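Local coordinates for mandelate racemase / muconate lactonizing enzyme, C-terminal domain protein (Pseudovibrio sp. JE062, PDB 4JHM) that belongs to the mandelate racemase / muconate lactonizing enzyme family of the enolase superfamily, with an N-terminal capping domain and a C-terminal barrel-type domain, at residues V225-Y228 with T232-R235; A260-M265 with A290-N295. All coordinates share one frame; numbering follows the deposited sequence.

Contact 1. Residues V225-Y228 with T232-R235; sequences VSDY and TYQR
Tyr-233 points the CE2 edge of its ring into the bend of residues 225-227, meeting Val-225, Ser-226 and Asp-227. The arrangement belongs to a beta-alpha unit of the barrel domain: the chain leaves strand 220-222, runs through the loop that holds 225-228, and helix 230-239 follows, its early turns packing back on the loop. A tyrosine suits this place because its ring edge fits against a loop carbonyl while its hydroxyl reaches the carboxylate beyond. At that edge, CE2 of Tyr-233 lies 3.5 Å from the carbonyl oxygen of Ser-226, which sits near the ring plane, so the slightly positive C-H rim faces an oxygen. Further out, OH of Tyr-233 comes 3.1 Å from OD1 of Asp-227. The carboxylate is turned 88° against the ring, nearly perpendicular to it. OD1 accepts a hydrogen bond from the backbone N of His-247, which ties the carboxylate to the loop after strand 243-245.

Val-225 supplies the apolar half. Its CG2 branch packs 3.7 Å from CG2 of Thr-232 and 4.1 Å from CE2 of Tyr-233, while helix 203-215 contributes Ala-206 beside the valine. Thr-232 serves both chemistries: with chi1 at -66° its OG1 stands beside its own backbone N and hydrogen-bonds to OD2 of Asp-229, and the methyl, anti to that nitrogen, is sent to the valine. Ser-226 turns its CB away from the helix, and its short hydroxyl side chain can fold back on its own backbone; in the ST turn that results, its OG accepts the N-H of Tyr-228 over 3.2 Å at 158°.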
loop_
_atom_site.group_PDB
_atom_site.type_symbol
_atom_site.label_atom_id
_atom_site.label_comp_id
_atom_site.label_asym_id
_atom_site.label_seq_id
_atom_site.Cartn_x
_atom_site.Cartn_y
_atom_site.Cartn_z
ATOM N N VAL A 225 18.395 16.947 -5.792
ATOM C CA VAL A 225 18.022 17.715 -4.607
ATOM C C VAL A 225 18.641 17.090 -3.350
ATOM O O VAL A 225 19.484 16.186 -3.435
ATOM C CB VAL A 225 16.492 17.798 -4.459
ATOM C CG1 VAL A 225 15.901 18.649 -5.568
ATOM C CG2 VAL A 225 15.867 16.416 -4.484
ATOM N N SER A 226 18.238 17.580 -2.183
ATOM C CA SER A 226 18.716 17.018 -0.929
ATOM C C SER A 226 18.452 15.525 -0.899
ATOM O O SER A 226 17.342 15.086 -1.183
ATOM C CB SER A 226 18.005 17.664 0.251
ATOM O OG SER A 226 18.185 16.891 1.422
ATOM N N ASP A 227 19.468 14.752 -0.536
ATOM C CA ASP A 227 19.345 13.300 -0.480
ATOM C C ASP A 227 18.234 12.845 0.455
ATOM O O ASP A 227 17.761 11.714 0.347
ATOM C CB ASP A 227 20.656 12.669 -0.012
ATOM C CG ASP A 227 21.642 12.494 -1.125
ATOM O OD1 ASP A 227 21.510 13.203 -2.147
ATOM O OD2 ASP A 227 22.548 11.645 -0.977
ATOM N N TYR A 228 17.831 13.707 1.381
ATOM C CA TYR A 228 16.855 13.313 2.392
ATOM C C TYR A 228 15.426 13.573 1.948
ATOM O O TYR A 228 14.489 13.210 2.646
ATOM C CB TYR A 228 17.141 14.023 3.715
ATOM C CG TYR A 228 18.504 13.683 4.248
ATOM C CD1 TYR A 228 18.775 12.414 4.747
ATOM C CD2 TYR A 228 19.533 14.612 4.225
ATOM C CE1 TYR A 228 20.026 12.088 5.226
ATOM C CE2 TYR A 228 20.789 14.296 4.704
ATOM C CZ TYR A 228 21.028 13.033 5.204
ATOM O OH TYR A 228 22.277 12.710 5.675
ATOM N N THR A 232 10.711 13.215 -3.401
ATOM C CA THR A 232 11.089 13.868 -4.650
ATOM C C THR A 232 11.907 12.931 -5.524
ATOM O O THR A 232 11.643 12.798 -6.728
ATOM C CB THR A 232 11.891 15.152 -4.401
ATOM O OG1 THR A 232 11.054 16.120 -3.760
ATOM C CG2 THR A 232 12.395 15.732 -5.703
ATOM N N TYR A 233 12.902 12.287 -4.918
ATOM C CA TYR A 233 13.685 11.271 -5.611
ATOM C C TYR A 233 12.766 10.182 -6.188
ATOM O O TYR A 233 12.905 9.784 -7.344
ATOM C CB TYR A 233 14.694 10.643 -4.658
ATOM C CG TYR A 233 16.071 11.267 -4.680
ATOM C CD1 TYR A 233 17.026 10.840 -5.589
ATOM C CD2 TYR A 233 16.430 12.257 -3.772
ATOM C CE1 TYR A 233 18.291 11.392 -5.615
ATOM C CE2 TYR A 233 17.700 12.812 -3.790
ATOM C CZ TYR A 233 18.627 12.374 -4.716
ATOM O OH TYR A 233 19.898 12.910 -4.755
ATOM N N GLN A 234 11.824 9.709 -5.379
ATOM C CA GLN A 234 10.866 8.702 -5.823
ATOM C C GLN A 234 10.129 9.148 -7.079
ATOM O O GLN A 234 9.890 8.346 -7.988
ATOM C CB GLN A 234 9.853 8.392 -4.720
ATOM C CG GLN A 234 10.425 7.553 -3.588
ATOM C CD GLN A 234 9.390 7.208 -2.532
ATOM O OE1 GLN A 234 8.709 8.086 -2.014
ATOM N NE2 GLN A 234 9.275 5.928 -2.204
ATOM N N ARG A 235 9.787 10.433 -7.127
ATOM C CA ARG A 235 8.985 10.983 -8.220
ATOM C C ARG A 235 9.830 11.198 -9.485
ATOM O O ARG A 235 9.359 10.968 -10.602
ATOM C CB ARG A 235 8.304 12.272 -7.752
ATOM C CG ARG A 235 7.910 13.241 -8.850
ATOM C CD ARG A 235 7.296 14.503 -8.265
ATOM N NE ARG A 235 5.843 14.521 -8.406
ATOM C CZ ARG A 235 5.191 15.300 -9.259
ATOM N NH1 ARG A 235 3.875 15.246 -9.330
ATOM N NH2 ARG A 235 5.859 16.138 -10.045
#

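Contact 2. Residues A260-M265 with A290-N295; sequences ALSTGM and AGHSKN
Ser-262 OG meets the edge of the His-292 ring, 3.4 Å from CE1, while its stronger partner is the backbone oxygen of Thr-258 one helical turn back; Ser-262 OG of a neighbouring subunit adds a weak hydrogen bond. With chi1 at -79°, the hydroxyl is turned back along the helix to that Thr-258 oxygen. The main packing is made by Leu-261. Its CB sits 3.6 Å from the centroid of the His-292 ring, 10° off the normal, a CH-pi contact over the face, and its CD1 extends the cover 3.7 Å from CD2 of the histidine.

Both segments are helix C-termini of the barrel domain, and each closes in a Schellman motif. Gly-264, with the positive phi that glycine adopts easily, is the C-prime residue of the first, where Met-265 N bonds to Ala-260 O at 2.9 Å; Ser-293 takes that role in the second. The CB of Lys-294 points toward the first helix, and its extended chain runs that way. A lysine suits the place: its aliphatic stem passes the leucine, CD lying 4.1 Å from Leu-261 CD2, and NZ hydrogen-bonds to the backbone oxygen of Trp-266.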
loop_
_atom_site.group_PDB
_atom_site.type_symbol
_atom_site.label_atom_id
_atom_site.label_comp_id
_atom_site.label_asym_id
_atom_site.label_seq_id
_atom_site.Cartn_x
_atom_site.Cartn_y
_atom_site.Cartn_z
ATOM N N ALA A 260 16.440 2.630 0.343
ATOM C CA ALA A 260 16.330 3.515 -0.816
ATOM C C ALA A 260 15.985 2.726 -2.075
ATOM O O ALA A 260 15.063 3.071 -2.815
ATOM C CB ALA A 260 17.628 4.282 -1.016
ATOM N N LEU A 261 16.732 1.663 -2.319
ATOM C CA LEU A 261 16.453 0.806 -3.454
ATOM C C LEU A 261 15.075 0.159 -3.298
ATOM O O LEU A 261 14.303 0.098 -4.253
ATOM C CB LEU A 261 17.550 -0.251 -3.593
ATOM C CG LEU A 261 18.942 0.314 -3.892
ATOM C CD1 LEU A 261 19.976 -0.798 -3.962
ATOM C CD2 LEU A 261 18.925 1.093 -5.193
ATOM N N SER A 262 14.764 -0.296 -2.087
ATOM C CA SER A 262 13.486 -0.952 -1.802
ATOM C C SER A 262 12.269 -0.063 -2.056
ATOM O O SER A 262 11.188 -0.565 -2.352
ATOM C CB SER A 262 13.445 -1.440 -0.352
ATOM O OG SER A 262 14.173 -2.645 -0.204
ATOM N N THR A 263 12.442 1.248 -1.937
ATOM C CA THR A 263 11.326 2.176 -2.084
ATOM C C THR A 263 11.412 2.997 -3.372
ATOM O O THR A 263 10.626 3.927 -3.574
ATOM C CB THR A 263 11.231 3.122 -0.870
ATOM O OG1 THR A 263 12.465 3.830 -0.703
ATOM C CG2 THR A 263 10.946 2.334 0.388
ATOM N N GLY A 264 12.367 2.656 -4.236
ATOM C CA GLY A 264 12.480 3.290 -5.549
ATOM C C GLY A 264 12.976 4.729 -5.528
ATOM O O GLY A 264 12.550 5.551 -6.337
HETATM N N MSE A 265 13.888 5.032 -4.611
HETATM C CA MSE A 265 14.492 6.358 -4.531
HETATM C C MSE A 265 15.576 6.559 -5.550
HETATM O O MSE A 265 15.790 7.681 -6.009
HETATM C CB MSE A 265 15.140 6.534 -3.167
HETATM C CG MSE A 265 14.093 6.483 -2.066
HETATM SE SE MSE A 265 14.914 7.089 -0.391
HETATM C CE MSE A 265 13.482 6.459 0.801
ATOM N N ALA A 290 23.318 -5.408 -6.406
ATOM C CA ALA A 290 23.149 -6.606 -7.221
ATOM C C ALA A 290 21.758 -7.201 -7.006
ATOM O O ALA A 290 20.987 -7.359 -7.951
ATOM C CB ALA A 290 24.224 -7.628 -6.881
ATOM N N GLY A 291 21.438 -7.505 -5.753
ATOM C CA GLY A 291 20.146 -8.092 -5.403
ATOM C C GLY A 291 18.963 -7.220 -5.788
ATOM O O GLY A 291 17.835 -7.700 -5.879
ATOM N N HIS A 292 19.219 -5.933 -6.003
ATOM C CA HIS A 292 18.185 -5.017 -6.473
ATOM C C HIS A 292 18.301 -4.758 -7.976
ATOM O O HIS A 292 17.635 -3.874 -8.506
ATOM C CB HIS A 292 18.258 -3.693 -5.705
ATOM C CG HIS A 292 17.645 -3.753 -4.340
ATOM N ND1 HIS A 292 16.287 -3.644 -4.129
ATOM C CD2 HIS A 292 18.205 -3.910 -3.116
ATOM C CE1 HIS A 292 16.037 -3.733 -2.835
ATOM N NE2 HIS A 292 17.183 -3.896 -2.199
ATOM N N SER A 293 19.154 -5.527 -8.651
ATOM C CA SER A 293 19.310 -5.443 -10.102
ATOM C C SER A 293 19.774 -4.066 -10.570
ATOM O O SER A 293 19.330 -3.573 -11.611
ATOM C CB SER A 293 17.995 -5.802 -10.800
ATOM O OG SER A 293 17.518 -7.073 -10.386
ATOM N N LYS A 294 20.679 -3.452 -9.813
ATOM C CA LYS A 294 21.182 -2.138 -10.165
ATOM C C LYS A 294 22.685 -2.029 -9.933
ATOM O O LYS A 294 23.289 -2.874 -9.269
ATOM C CB LYS A 294 20.455 -1.049 -9.366
ATOM C CG LYS A 294 18.946 -1.188 -9.367
ATOM C CD LYS A 294 18.221 0.129 -9.155
ATOM C CE LYS A 294 16.777 -0.139 -8.754
ATOM N NZ LYS A 294 15.853 0.994 -9.020
ATOM N N ASN A 295 23.273 -0.971 -10.483
ATOM C CA ASN A 295 24.702 -0.738 -10.378
ATOM C C ASN A 295 25.073 0.155 -9.203
ATOM O O ASN A 295 24.232 0.877 -8.664
ATOM C CB ASN A 295 25.207 -0.098 -11.667
ATOM C CG ASN A 295 25.116 -1.035 -12.848
ATOM O OD1 ASN A 295 24.973 -2.240 -12.683
ATOM N ND2 ASN A 295 25.210 -0.484 -14.048
#

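Both contacts lie in the barrel domain, their centres 15 Å apart, and they follow one another along the chain. Contact 1 is mostly buried and joins a loop to the helix directly after it; contact 2 is only partly buried and joins the ends of two helices well separated in sequence. Their chemistry follows: a phenol edge against backbone and carboxylate in the first, a histidine face under aliphatic carbons in the second. Both reach neighbouring subunits, contact 2 through Ser-262 and His-292 themselves, contact 1 mostly at its margin. Helix 230-239 connects them: Gln-234 NE2 probably hydrogen-bonds Thr-263 O at 2.8 Å, and Tyr-233 CD1 packs 3.4 Å from Met-265 O.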